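Local coordinates for type I site-specific restriction-modification system, R (Restriction) subunit (PDB 3H1T), which probably serves as the DNA-translocating and cleaving subunit of a type I restriction enzyme, with ATP-binding and helicase-like domains in this fragment, at residues E162-V174 / F216-N228. Residues are numbered along the deposited sequence; the frame is centred on the assembly and turned at random.
Sequences EDLDTLLSPYHHV and FQISWKLWSARWN
Lys221 and Ser169 exchange hydrogen bonds crosswise: the ammonium of the lysine reaches the serine's backbone carbonyl, and the serine hydroxyl returns to the lysine's own. NZ of Lys221 lies 2.7 Å from Ser169 O, tilted only 16° from the carbonyl plane. It also bonds Leu167 O at 2.9 Å, coming down on that carbonyl from above its plane. Bends near the end of its chain curl the lysine so that NZ serves both carbonyls where helix 164-167 gives way to loop. In return, OG of Ser169 donates to Lys221 O at 2.8 Å, in the carbonyl plane and on a lone pair; the helical bond to that oxygen from Ala225 N is weak. Tyr171 sets its ring edge against CD of Lys221, nearest at CE1, while its hydroxyl bonds Asn188 of helix 181-195.

Farther along the loop, His172 turns CG anti to its backbone N (chi1 178°), bringing CB over the five-membered ring of Trp220, 3.7 Å from its centroid, as a CH-pi contact. The imidazole edge meets the tryptophan's six-membered ring in an edge-to-face pair, planes 80° apart, and Phe216 directs its edge at the imidazole face in an offset edge-to-face pair. At the other end, CG2 of Thr166 packs on CD2 of Leu222 (3.5 Å) and on CB of Trp227, whose N bonds back to Leu222 O in the Schellman motif that closes the helix, with Arg226 in the positive-phi position.

The linker approaching the first RecA-like domain, whose parallel sheet and P-loop family membership are consistent with an ATP-binding motor of superfamily 2, is thereby held along helix 211-224. A buried lysine whose ammonium is bonded here by two backbone carbonyls suggests that peptide dipoles meet at least part of its charge, so the grip depends on where the loop places its carbonyls.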
loop_
_atom_site.group_PDB
_atom_site.type_symbol
_atom_site.label_atom_id
_atom_site.label_comp_id
_atom_site.label_asym_id
_atom_site.label_seq_id
_atom_site.Cartn_x
_atom_site.Cartn_y
_atom_site.Cartn_z
ATOM N N GLU A 162 21.727 -14.997 19.269
ATOM C CA GLU A 162 21.764 -15.871 18.105
ATOM C C GLU A 162 20.975 -15.292 16.931
ATOM O O GLU A 162 21.274 -15.591 15.773
ATOM C CB GLU A 162 21.177 -17.249 18.435
ATOM C CG GLU A 162 21.868 -18.015 19.541
ATOM C CD GLU A 162 21.537 -17.478 20.919
ATOM O OE1 GLU A 162 20.344 -17.188 21.165
ATOM O OE2 GLU A 162 22.464 -17.359 21.755
ATOM N N ASP A 163 19.976 -14.463 17.217
ATOM C CA ASP A 163 19.139 -13.902 16.163
ATOM C C ASP A 163 19.533 -12.516 15.691
ATOM O O ASP A 163 18.866 -11.943 14.839
ATOM C CB ASP A 163 17.670 -13.887 16.609
ATOM C CG ASP A 163 17.139 -15.277 16.927
ATOM O OD1 ASP A 163 17.321 -16.188 16.085
ATOM O OD2 ASP A 163 16.540 -15.460 18.012
ATOM N N LEU A 164 20.618 -11.978 16.230
ATOM C CA LEU A 164 21.057 -10.651 15.819
ATOM C C LEU A 164 21.443 -10.551 14.341
ATOM O O LEU A 164 21.229 -9.517 13.713
ATOM C CB LEU A 164 22.241 -10.194 16.672
ATOM C CG LEU A 164 21.906 -9.903 18.133
ATOM C CD1 LEU A 164 23.154 -9.425 18.876
ATOM C CD2 LEU A 164 20.810 -8.845 18.184
ATOM N N ASP A 165 22.005 -11.617 13.781
ATOM C CA ASP A 165 22.425 -11.563 12.385
ATOM C C ASP A 165 21.261 -11.691 11.423
ATOM O O ASP A 165 21.385 -11.349 10.240
ATOM C CB ASP A 165 23.461 -12.642 12.077
ATOM C CG ASP A 165 24.581 -12.685 13.102
ATOM O OD1 ASP A 165 24.404 -13.343 14.158
ATOM O OD2 ASP A 165 25.635 -12.056 12.847
ATOM N N THR A 166 20.133 -12.199 11.903
ATOM C CA THR A 166 18.988 -12.297 11.029
ATOM C C THR A 166 18.338 -10.926 11.071
ATOM O O THR A 166 17.981 -10.368 10.032
ATOM C CB THR A 166 18.001 -13.359 11.497
ATOM O OG1 THR A 166 18.700 -14.594 11.693
ATOM C CG2 THR A 166 16.929 -13.577 10.431
ATOM N N LEU A 167 18.232 -10.363 12.268
ATOM C CA LEU A 167 17.633 -9.052 12.439
ATOM C C LEU A 167 18.331 -8.016 11.578
ATOM O O LEU A 167 17.685 -7.102 11.068
ATOM C CB LEU A 167 17.707 -8.609 13.899
ATOM C CG LEU A 167 16.877 -7.353 14.201
ATOM C CD1 LEU A 167 15.441 -7.783 14.410
ATOM C CD2 LEU A 167 17.376 -6.639 15.450
ATOM N N LEU A 168 19.645 -8.164 11.408
ATOM C CA LEU A 168 20.421 -7.212 10.618
ATOM C C LEU A 168 20.746 -7.697 9.212
ATOM O O LEU A 168 21.438 -7.005 8.466
ATOM C CB LEU A 168 21.726 -6.855 11.326
ATOM C CG LEU A 168 21.665 -6.268 12.742
ATOM C CD1 LEU A 168 23.082 -5.982 13.232
ATOM C CD2 LEU A 168 20.819 -4.997 12.756
ATOM N N SER A 169 20.257 -8.879 8.848
ATOM C CA SER A 169 20.503 -9.431 7.513
ATOM C C SER A 169 20.148 -8.367 6.472
ATOM O O SER A 169 19.038 -7.859 6.465
ATOM C CB SER A 169 19.648 -10.694 7.334
ATOM O OG SER A 169 19.787 -11.259 6.042
ATOM N N PRO A 170 21.096 -8.024 5.580
ATOM C CA PRO A 170 20.940 -7.019 4.518
ATOM C C PRO A 170 19.787 -7.220 3.545
ATOM O O PRO A 170 19.399 -8.352 3.252
ATOM C CB PRO A 170 22.307 -7.049 3.809
ATOM C CG PRO A 170 23.259 -7.474 4.909
ATOM C CD PRO A 170 22.455 -8.598 5.541
ATOM N N TYR A 171 19.217 -6.113 3.075
ATOM C CA TYR A 171 18.160 -6.172 2.087
ATOM C C TYR A 171 18.894 -6.561 0.823
ATOM O O TYR A 171 20.127 -6.659 0.792
ATOM C CB TYR A 171 17.507 -4.794 1.819
ATOM C CG TYR A 171 16.658 -4.215 2.911
ATOM C CD1 TYR A 171 15.964 -5.033 3.801
ATOM C CD2 TYR A 171 16.517 -2.845 3.030
ATOM C CE1 TYR A 171 15.143 -4.488 4.795
ATOM C CE2 TYR A 171 15.702 -2.287 4.015
ATOM C CZ TYR A 171 15.022 -3.112 4.894
ATOM O OH TYR A 171 14.248 -2.550 5.879
ATOM N N HIS A 172 18.126 -6.762 -0.233
ATOM C CA HIS A 172 18.704 -7.065 -1.515
ATOM C C HIS A 172 18.555 -5.719 -2.224
ATOM O O HIS A 172 17.433 -5.248 -2.429
ATOM C CB HIS A 172 17.908 -8.163 -2.198
ATOM C CG HIS A 172 18.421 -8.501 -3.557
ATOM N ND1 HIS A 172 18.040 -7.815 -4.688
ATOM C CD2 HIS A 172 19.339 -9.412 -3.960
ATOM C CE1 HIS A 172 18.701 -8.285 -5.730
ATOM N NE2 HIS A 172 19.496 -9.256 -5.314
ATOM N N HIS A 173 19.670 -5.081 -2.592
ATOM C CA HIS A 173 19.596 -3.754 -3.205
ATOM C C HIS A 173 19.879 -3.503 -4.676
ATOM O O HIS A 173 20.416 -4.343 -5.393
ATOM C CB HIS A 173 20.436 -2.762 -2.401
ATOM C CG HIS A 173 19.745 -2.228 -1.190
ATOM N ND1 HIS A 173 18.560 -1.527 -1.257
ATOM C CD2 HIS A 173 20.088 -2.268 0.118
ATOM C CE1 HIS A 173 18.206 -1.155 -0.040
ATOM N NE2 HIS A 173 19.116 -1.592 0.812
ATOM N N VAL A 174 19.502 -2.285 -5.077
ATOM C CA VAL A 174 19.674 -1.755 -6.429
ATOM C C VAL A 174 19.070 -2.622 -7.516
ATOM O O VAL A 174 17.843 -2.741 -7.598
ATOM C CB VAL A 174 21.157 -1.551 -6.754
ATOM C CG1 VAL A 174 21.287 -0.846 -8.095
ATOM C CG2 VAL A 174 21.814 -0.732 -5.649
ATOM N N PHE A 216 9.075 -10.041 -0.500
ATOM C CA PHE A 216 10.397 -10.436 -0.988
ATOM C C PHE A 216 11.538 -10.167 -0.007
ATOM O O PHE A 216 12.350 -11.048 0.245
ATOM C CB PHE A 216 10.704 -9.734 -2.318
ATOM C CG PHE A 216 12.138 -9.863 -2.763
ATOM C CD1 PHE A 216 12.618 -11.073 -3.253
ATOM C CD2 PHE A 216 13.010 -8.768 -2.687
ATOM C CE1 PHE A 216 13.941 -11.194 -3.659
ATOM C CE2 PHE A 216 14.337 -8.877 -3.096
ATOM C CZ PHE A 216 14.804 -10.090 -3.579
ATOM N N GLN A 217 11.597 -8.967 0.562
ATOM C CA GLN A 217 12.685 -8.653 1.491
ATOM C C GLN A 217 12.634 -9.416 2.819
ATOM O O GLN A 217 13.669 -9.650 3.440
ATOM C CB GLN A 217 12.757 -7.139 1.743
ATOM C CG GLN A 217 13.064 -6.297 0.492
ATOM C CD GLN A 217 14.532 -6.345 0.043
ATOM O OE1 GLN A 217 14.932 -5.619 -0.864
ATOM N NE2 GLN A 217 15.328 -7.195 0.673
ATOM N N ILE A 218 11.445 -9.808 3.264
ATOM C CA ILE A 218 11.354 -10.576 4.501
ATOM C C ILE A 218 12.003 -11.931 4.195
ATOM O O ILE A 218 12.856 -12.419 4.939
ATOM C CB ILE A 218 9.879 -10.808 4.919
ATOM C CG1 ILE A 218 9.217 -9.477 5.324
ATOM C CG2 ILE A 218 9.819 -11.784 6.087
ATOM C CD1 ILE A 218 7.705 -9.576 5.555
ATOM N N SER A 219 11.593 -12.516 3.071
ATOM C CA SER A 219 12.105 -13.806 2.614
ATOM C C SER A 219 13.615 -13.749 2.442
ATOM O O SER A 219 14.335 -14.618 2.928
ATOM C CB SER A 219 11.475 -14.184 1.273
ATOM O OG SER A 219 10.072 -14.004 1.314
ATOM N N TRP A 220 14.098 -12.726 1.751
ATOM C CA TRP A 220 15.528 -12.610 1.537
ATOM C C TRP A 220 16.275 -12.487 2.870
ATOM O O TRP A 220 17.230 -13.228 3.120
ATOM C CB TRP A 220 15.829 -11.417 0.622
ATOM C CG TRP A 220 17.268 -11.287 0.264
ATOM C CD1 TRP A 220 18.170 -10.426 0.810
ATOM C CD2 TRP A 220 17.975 -12.026 -0.739
ATOM N NE1 TRP A 220 19.394 -10.576 0.211
ATOM C CE2 TRP A 220 19.304 -11.552 -0.745
ATOM C CE3 TRP A 220 17.616 -13.045 -1.631
ATOM C CZ2 TRP A 220 20.280 -12.055 -1.615
ATOM C CZ3 TRP A 220 18.587 -13.547 -2.500
ATOM C CH2 TRP A 220 19.905 -13.048 -2.482
ATOM N N LYS A 221 15.830 -11.581 3.736
ATOM C CA LYS A 221 16.480 -11.396 5.029
ATOM C C LYS A 221 16.618 -12.716 5.790
ATOM O O LYS A 221 17.725 -13.101 6.172
ATOM C CB LYS A 221 15.715 -10.370 5.890
ATOM C CG LYS A 221 16.067 -8.909 5.597
ATOM C CD LYS A 221 15.286 -7.923 6.466
ATOM C CE LYS A 221 15.672 -7.995 7.944
ATOM N NZ LYS A 221 17.026 -7.456 8.234
ATOM N N LEU A 222 15.505 -13.413 5.997
ATOM C CA LEU A 222 15.527 -14.681 6.720
ATOM C C LEU A 222 16.238 -15.810 5.970
ATOM O O LEU A 222 16.917 -16.627 6.589
ATOM C CB LEU A 222 14.103 -15.110 7.054
ATOM C CG LEU A 222 13.348 -14.240 8.059
ATOM C CD1 LEU A 222 11.857 -14.379 7.826
ATOM C CD2 LEU A 222 13.728 -14.644 9.464
ATOM N N TRP A 223 16.099 -15.852 4.646
ATOM C CA TRP A 223 16.734 -16.907 3.855
ATOM C C TRP A 223 18.258 -16.822 3.896
ATOM O O TRP A 223 18.942 -17.709 4.412
ATOM C CB TRP A 223 16.270 -16.829 2.397
ATOM C CG TRP A 223 16.823 -17.925 1.531
ATOM C CD1 TRP A 223 16.560 -19.268 1.627
ATOM C CD2 TRP A 223 17.708 -17.770 0.416
ATOM N NE1 TRP A 223 17.225 -19.953 0.638
ATOM C CE2 TRP A 223 17.938 -19.057 -0.118
ATOM C CE3 TRP A 223 18.330 -16.668 -0.185
ATOM C CZ2 TRP A 223 18.764 -19.268 -1.229
ATOM C CZ3 TRP A 223 19.152 -16.880 -1.293
ATOM C CH2 TRP A 223 19.359 -18.170 -1.800
ATOM N N SER A 224 18.787 -15.742 3.343
ATOM C CA SER A 224 20.220 -15.541 3.303
ATOM C C SER A 224 20.879 -15.666 4.673
ATOM O O SER A 224 22.061 -15.981 4.759
ATOM C CB SER A 224 20.526 -14.171 2.690
ATOM O OG SER A 224 19.699 -13.170 3.253
ATOM N N ALA A 225 20.116 -15.429 5.737
ATOM C CA ALA A 225 20.640 -15.488 7.100
ATOM C C ALA A 225 20.634 -16.904 7.677
ATOM O O ALA A 225 21.117 -17.136 8.794
ATOM C CB ALA A 225 19.825 -14.571 7.998
ATOM N N ARG A 226 20.084 -17.841 6.913
ATOM C CA ARG A 226 19.995 -19.235 7.329
ATOM C C ARG A 226 19.085 -19.385 8.551
ATOM O O ARG A 226 19.330 -20.231 9.415
ATOM C CB ARG A 226 21.382 -19.808 7.669
ATOM C CG ARG A 226 22.448 -19.627 6.596
ATOM C CD ARG A 226 21.940 -20.021 5.214
ATOM N NE ARG A 226 23.013 -20.534 4.362
ATOM C CZ ARG A 226 23.665 -21.671 4.607
ATOM N NH1 ARG A 226 23.347 -22.400 5.673
ATOM N NH2 ARG A 226 24.633 -22.078 3.791
ATOM N N TRP A 227 18.042 -18.560 8.633
ATOM C CA TRP A 227 17.083 -18.635 9.735
ATOM C C TRP A 227 16.103 -19.775 9.480
ATOM O O TRP A 227 15.821 -20.120 8.329
ATOM C CB TRP A 227 16.267 -17.333 9.870
ATOM C CG TRP A 227 14.969 -17.535 10.653
ATOM C CD1 TRP A 227 14.818 -17.515 12.015
ATOM C CD2 TRP A 227 13.711 -17.987 10.121
ATOM N NE1 TRP A 227 13.553 -17.940 12.362
ATOM C CE2 TRP A 227 12.855 -18.239 11.220
ATOM C CE3 TRP A 227 13.227 -18.212 8.821
ATOM C CZ2 TRP A 227 11.553 -18.712 11.062
ATOM C CZ3 TRP A 227 11.929 -18.681 8.664
ATOM C CH2 TRP A 227 11.108 -18.927 9.784
ATOM N N ASN A 228 15.567 -20.351 10.548
ATOM C CA ASN A 228 14.576 -21.400 10.400
ATOM C C ASN A 228 13.985 -21.813 11.737
ATOM O O ASN A 228 14.503 -21.452 12.795
ATOM C CB ASN A 228 15.141 -22.618 9.641
ATOM C CG ASN A 228 16.207 -23.382 10.419
ATOM O OD1 ASN A 228 16.210 -24.616 10.413
ATOM N ND2 ASN A 228 17.132 -22.659 11.067
#